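Local coordinates for adhesion and penetration protein autotransporter (Haemophilus influenzae, PDB 3SYJ) that probably acts as a serine protease and promotes bacterial adherence to and invasion of host cells, its secreted passenger domain also mediating aggregation between bacteria, at residues F662-T674 and C684-I698. Residues are numbered along the deposited sequence; the frame is centred on the assembly and turned at random.
Sequences FGVVPNQQNTICT and CQKVDLTDTKVINSI
Strands 669-674 and 684-688 pair as an antiparallel beta hairpin, cross-linked by the disulfide Cys673-Cys684, on the beta-helical stem of the passenger domain. The two cysteines face each other at a non-hydrogen-bonded pair. Cys673 SG is 2.0 Å from Cys684 SG, with chi3 of 107°. Gln669, Thr671, Lys686 and Asp688 lie on the same face. Lys686 bends at chi2 (-96°), and its CD runs 3.6 Å from Thr671 OG1. A water links Lys686 NZ to Gln669 OE1. On the other face Ile672 CG1 meets Val687 CB at 4.1 Å, the two side chains crossing at about a right angle. Asn670 and Val687 exchange two backbone bonds, as do Ile672 and Gln685.

The hairpin is an excursion from a right-handed beta-helix: it follows strand 659-662, and the chain rejoins the solenoid at strand 701-709. Next to the Gln669-Asp688 pair, Leu689 N donates to Gln668 O (3.0 Å) and Asn667 N to Leu689 O. The buried Asn670 amide clasps Val665 from within its own segment. Asn670 OD1 accepts from Val665 N at 2.8 Å, and Asn670 ND2 donates to Val665 O from above the carbonyl plane. Asn670 ND2 also lies 3.7 Å from Leu689 CB. Leu689 CD2 reaches Val664 CG2 at 3.9 Å. Pro666 CB packs on Ile695 CG2 of helix 692-697, whose N-cap is Asp691.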
loop_
_atom_site.group_PDB
_atom_site.type_symbol
_atom_site.label_atom_id
_atom_site.label_comp_id
_atom_site.label_asym_id
_atom_site.label_seq_id
_atom_site.Cartn_x
_atom_site.Cartn_y
_atom_site.Cartn_z
ATOM N N PHE A 662 -6.386 3.381 -26.582
ATOM C CA PHE A 662 -5.914 1.997 -26.577
ATOM C C PHE A 662 -7.030 0.995 -26.877
ATOM O O PHE A 662 -8.100 1.044 -26.268
ATOM C CB PHE A 662 -5.315 1.626 -25.219
ATOM C CG PHE A 662 -4.241 2.559 -24.734
ATOM C CD1 PHE A 662 -2.907 2.195 -24.802
ATOM C CD2 PHE A 662 -4.569 3.782 -24.170
ATOM C CE1 PHE A 662 -1.915 3.043 -24.339
ATOM C CE2 PHE A 662 -3.583 4.631 -23.700
ATOM C CZ PHE A 662 -2.252 4.260 -23.783
ATOM N N GLY A 663 -6.759 0.072 -27.795
ATOM C CA GLY A 663 -7.664 -1.034 -28.067
ATOM C C GLY A 663 -8.625 -0.772 -29.209
ATOM O O GLY A 663 -9.021 0.368 -29.448
ATOM N N VAL A 664 -8.994 -1.829 -29.928
ATOM C CA VAL A 664 -10.073 -1.743 -30.906
ATOM C C VAL A 664 -11.318 -2.391 -30.324
ATOM O O VAL A 664 -11.218 -3.319 -29.526
ATOM C CB VAL A 664 -9.716 -2.436 -32.228
ATOM C CG1 VAL A 664 -8.594 -1.688 -32.923
ATOM C CG2 VAL A 664 -9.335 -3.885 -31.974
ATOM N N VAL A 665 -12.486 -1.902 -30.727
ATOM C CA VAL A 665 -13.748 -2.369 -30.159
ATOM C C VAL A 665 -14.487 -3.302 -31.117
ATOM O O VAL A 665 -14.792 -2.922 -32.252
ATOM C CB VAL A 665 -14.679 -1.178 -29.811
ATOM C CG1 VAL A 665 -15.995 -1.685 -29.243
ATOM C CG2 VAL A 665 -13.999 -0.222 -28.834
ATOM N N PRO A 666 -14.777 -4.532 -30.667
ATOM C CA PRO A 666 -15.540 -5.462 -31.505
ATOM C C PRO A 666 -16.922 -4.912 -31.852
ATOM O O PRO A 666 -17.540 -4.258 -31.015
ATOM C CB PRO A 666 -15.672 -6.700 -30.619
ATOM C CG PRO A 666 -14.535 -6.609 -29.669
ATOM C CD PRO A 666 -14.364 -5.150 -29.397
ATOM N N ASN A 667 -17.384 -5.171 -33.074
ATOM C CA ASN A 667 -18.720 -4.764 -33.519
ATOM C C ASN A 667 -18.908 -3.263 -33.681
ATOM O O ASN A 667 -20.031 -2.768 -33.677
ATOM C CB ASN A 667 -19.794 -5.350 -32.609
ATOM C CG ASN A 667 -19.847 -6.853 -32.693
ATOM O OD1 ASN A 667 -19.600 -7.552 -31.711
ATOM N ND2 ASN A 667 -20.140 -7.367 -33.887
ATOM N N GLN A 668 -17.799 -2.549 -33.820
ATOM C CA GLN A 668 -17.824 -1.139 -34.178
ATOM C C GLN A 668 -16.807 -0.915 -35.275
ATOM O O GLN A 668 -16.051 -1.819 -35.630
ATOM C CB GLN A 668 -17.447 -0.264 -32.990
ATOM C CG GLN A 668 -18.366 -0.401 -31.804
ATOM C CD GLN A 668 -18.061 0.619 -30.725
ATOM O OE1 GLN A 668 -16.996 1.248 -30.723
ATOM N NE2 GLN A 668 -18.997 0.788 -29.795
ATOM N N GLN A 669 -16.785 0.297 -35.809
ATOM C CA GLN A 669 -15.738 0.672 -36.737
ATOM C C GLN A 669 -14.546 1.155 -35.938
ATOM O O GLN A 669 -14.705 1.836 -34.928
ATOM C CB GLN A 669 -16.211 1.764 -37.696
ATOM C CG GLN A 669 -17.286 1.293 -38.657
ATOM C CD GLN A 669 -17.441 2.202 -39.859
ATOM O OE1 GLN A 669 -17.162 3.403 -39.790
ATOM N NE2 GLN A 669 -17.888 1.629 -40.973
ATOM N N ASN A 670 -13.354 0.778 -36.383
ATOM C CA ASN A 670 -12.122 1.296 -35.822
ATOM C C ASN A 670 -11.258 1.796 -36.960
ATOM O O ASN A 670 -11.318 1.261 -38.066
ATOM C CB ASN A 670 -11.387 0.209 -35.045
ATOM C CG ASN A 670 -12.287 -0.511 -34.060
ATOM O OD1 ASN A 670 -12.318 -0.184 -32.877
ATOM N ND2 ASN A 670 -13.035 -1.490 -34.550
ATOM N N THR A 671 -10.465 2.831 -36.706
ATOM C CA THR A 671 -9.531 3.311 -37.716
ATOM C C THR A 671 -8.313 2.384 -37.773
ATOM O O THR A 671 -7.565 2.266 -36.805
ATOM C CB THR A 671 -9.091 4.765 -37.450
ATOM O OG1 THR A 671 -10.246 5.613 -37.392
ATOM C CG2 THR A 671 -8.179 5.249 -38.559
ATOM N N ILE A 672 -8.131 1.705 -38.900
ATOM C CA ILE A 672 -7.033 0.755 -39.037
ATOM C C ILE A 672 -6.006 1.265 -40.050
ATOM O O ILE A 672 -6.357 1.620 -41.177
ATOM C CB ILE A 672 -7.546 -0.639 -39.463
ATOM C CG1 ILE A 672 -8.608 -1.150 -38.484
ATOM C CG2 ILE A 672 -6.394 -1.636 -39.576
ATOM C CD1 ILE A 672 -8.140 -1.231 -37.056
ATOM N N CYS A 673 -4.743 1.303 -39.639
ATOM C CA CYS A 673 -3.655 1.756 -40.496
ATOM C C CYS A 673 -2.802 0.593 -40.960
ATOM O O CYS A 673 -2.273 -0.155 -40.142
ATOM C CB CYS A 673 -2.766 2.747 -39.747
ATOM S SG CYS A 673 -3.475 4.369 -39.588
ATOM N N THR A 674 -2.651 0.456 -42.273
ATOM C CA THR A 674 -1.836 -0.614 -42.842
ATOM C C THR A 674 -1.043 -0.082 -44.020
ATOM O O THR A 674 -1.521 0.785 -44.758
ATOM C CB THR A 674 -2.706 -1.778 -43.358
ATOM O OG1 THR A 674 -3.626 -1.277 -44.330
ATOM C CG2 THR A 674 -3.480 -2.428 -42.228
ATOM N N CYS A 684 -5.019 4.773 -43.946
ATOM C CA CYS A 684 -5.761 4.756 -42.688
ATOM C C CYS A 684 -7.234 4.938 -42.974
ATOM O O CYS A 684 -7.619 5.901 -43.626
ATOM C CB CYS A 684 -5.294 5.869 -41.751
ATOM S SG CYS A 684 -3.609 5.680 -41.152
ATOM N N GLN A 685 -8.056 4.021 -42.478
ATOM C CA GLN A 685 -9.478 4.056 -42.776
ATOM C C GLN A 685 -10.300 3.298 -41.741
ATOM O O GLN A 685 -9.835 2.322 -41.144
ATOM C CB GLN A 685 -9.730 3.445 -44.148
ATOM C CG GLN A 685 -9.760 1.931 -44.100
ATOM C CD GLN A 685 -9.373 1.295 -45.414
ATOM O OE1 GLN A 685 -9.930 1.624 -46.465
ATOM N NE2 GLN A 685 -8.417 0.368 -45.363
ATOM N N LYS A 686 -11.535 3.752 -41.558
ATOM C CA LYS A 686 -12.482 3.109 -40.660
ATOM C C LYS A 686 -12.892 1.761 -41.227
ATOM O O LYS A 686 -13.273 1.662 -42.384
ATOM C CB LYS A 686 -13.722 3.987 -40.489
ATOM C CG LYS A 686 -13.449 5.348 -39.883
ATOM C CD LYS A 686 -13.703 5.348 -38.390
ATOM C CE LYS A 686 -13.839 6.769 -37.869
ATOM N NZ LYS A 686 -14.641 6.811 -36.619
ATOM N N VAL A 687 -12.809 0.727 -40.402
ATOM C CA VAL A 687 -13.124 -0.629 -40.822
ATOM C C VAL A 687 -14.044 -1.246 -39.784
ATOM O O VAL A 687 -13.811 -1.124 -38.581
ATOM C CB VAL A 687 -11.846 -1.509 -40.928
ATOM C CG1 VAL A 687 -12.202 -2.951 -41.293
ATOM C CG2 VAL A 687 -10.855 -0.921 -41.924
ATOM N N ASP A 688 -15.098 -1.900 -40.250
ATOM C CA ASP A 688 -15.972 -2.644 -39.359
ATOM C C ASP A 688 -15.285 -3.886 -38.822
ATOM O O ASP A 688 -14.695 -4.660 -39.580
ATOM C CB ASP A 688 -17.257 -3.042 -40.073
ATOM C CG ASP A 688 -18.440 -2.228 -39.620
ATOM O OD1 ASP A 688 -19.179 -1.718 -40.491
ATOM O OD2 ASP A 688 -18.619 -2.090 -38.386
ATOM N N LEU A 689 -15.362 -4.068 -37.508
ATOM C CA LEU A 689 -14.844 -5.265 -36.865
ATOM C C LEU A 689 -16.012 -6.149 -36.446
ATOM O O LEU A 689 -16.437 -6.117 -35.294
ATOM C CB LEU A 689 -14.000 -4.886 -35.646
ATOM C CG LEU A 689 -13.336 -6.024 -34.864
ATOM C CD1 LEU A 689 -12.603 -6.977 -35.797
ATOM C CD2 LEU A 689 -12.398 -5.475 -33.784
ATOM N N THR A 690 -16.535 -6.932 -37.384
ATOM C CA THR A 690 -17.753 -7.702 -37.137
ATOM C C THR A 690 -17.587 -9.215 -37.317
ATOM O O THR A 690 -18.390 -9.992 -36.804
ATOM C CB THR A 690 -18.909 -7.197 -38.011
ATOM O OG1 THR A 690 -18.494 -7.175 -39.380
ATOM C CG2 THR A 690 -19.298 -5.784 -37.604
ATOM N N ASP A 691 -16.553 -9.636 -38.038
ATOM C CA ASP A 691 -16.331 -11.062 -38.251
ATOM C C ASP A 691 -15.789 -11.724 -36.992
ATOM O O ASP A 691 -14.834 -11.243 -36.386
ATOM C CB ASP A 691 -15.391 -11.312 -39.434
ATOM C CG ASP A 691 -15.329 -12.785 -39.836
ATOM O OD1 ASP A 691 -15.322 -13.660 -38.946
ATOM O OD2 ASP A 691 -15.282 -13.070 -41.049
ATOM N N THR A 692 -16.416 -12.832 -36.614
ATOM C CA THR A 692 -16.066 -13.597 -35.422
ATOM C C THR A 692 -14.619 -14.083 -35.480
ATOM O O THR A 692 -13.895 -14.044 -34.481
ATOM C CB THR A 692 -17.012 -14.816 -35.268
ATOM O OG1 THR A 692 -18.371 -14.365 -35.234
ATOM C CG2 THR A 692 -16.714 -15.596 -33.995
ATOM N N LYS A 693 -14.210 -14.542 -36.657
ATOM C CA LYS A 693 -12.877 -15.089 -36.862
ATOM C C LYS A 693 -11.836 -13.999 -36.673
ATOM O O LYS A 693 -10.793 -14.217 -36.057
ATOM C CB LYS A 693 -12.775 -15.679 -38.268
ATOM C CG LYS A 693 -11.400 -16.207 -38.638
ATOM C CD LYS A 693 -11.079 -17.506 -37.913
ATOM C CE LYS A 693 -9.921 -18.254 -38.585
ATOM N NZ LYS A 693 -10.243 -18.720 -39.978
ATOM N N VAL A 694 -12.131 -12.820 -37.209
ATOM C CA VAL A 694 -11.247 -11.679 -37.074
ATOM C C VAL A 694 -11.198 -11.237 -35.618
ATOM O O VAL A 694 -10.126 -11.048 -35.053
ATOM C CB VAL A 694 -11.702 -10.510 -37.963
ATOM C CG1 VAL A 694 -10.767 -9.330 -37.798
ATOM C CG2 VAL A 694 -11.770 -10.941 -39.424
ATOM N N ILE A 695 -12.369 -11.086 -35.009
ATOM C CA ILE A 695 -12.464 -10.656 -33.623
ATOM C C ILE A 695 -11.690 -11.583 -32.700
ATOM O O ILE A 695 -10.979 -11.128 -31.797
ATOM C CB ILE A 695 -13.933 -10.575 -33.162
ATOM C CG1 ILE A 695 -14.623 -9.379 -33.815
ATOM C CG2 ILE A 695 -14.031 -10.481 -31.643
ATOM C CD1 ILE A 695 -16.124 -9.476 -33.807
ATOM N N ASN A 696 -11.817 -12.883 -32.931
ATOM C CA ASN A 696 -11.168 -13.863 -32.068
ATOM C C ASN A 696 -9.664 -13.920 -32.279
ATOM O O ASN A 696 -8.944 -14.457 -31.443
ATOM C CB ASN A 696 -11.767 -15.261 -32.271
ATOM C CG ASN A 696 -13.154 -15.401 -31.664
ATOM O OD1 ASN A 696 -13.503 -14.717 -30.696
ATOM N ND2 ASN A 696 -13.951 -16.300 -32.229
ATOM N N SER A 697 -9.192 -13.377 -33.399
ATOM C CA SER A 697 -7.774 -13.431 -33.723
ATOM C C SER A 697 -7.012 -12.255 -33.113
ATOM O O SER A 697 -5.790 -12.274 -33.029
ATOM C CB SER A 697 -7.564 -13.452 -35.235
ATOM O OG SER A 697 -7.577 -12.132 -35.750
ATOM N N ILE A 698 -7.735 -11.233 -32.682
ATOM C CA ILE A 698 -7.092 -10.062 -32.109
ATOM C C ILE A 698 -6.865 -10.184 -30.597
ATOM O O ILE A 698 -7.811 -10.378 -29.831
ATOM C CB ILE A 698 -7.894 -8.793 -32.425
ATOM C CG1 ILE A 698 -8.059 -8.648 -33.941
ATOM C CG2 ILE A 698 -7.217 -7.578 -31.807
ATOM C CD1 ILE A 698 -8.915 -7.484 -34.377
HETATM O O HOH W 1 -19.738 -10.003 -34.542
HETATM O O HOH W 2 -17.298 5.392 -37.528
HETATM O O HOH W 3 -11.885 -2.355 -37.090
HETATM O O HOH W 4 -6.145 -0.041 -43.414
#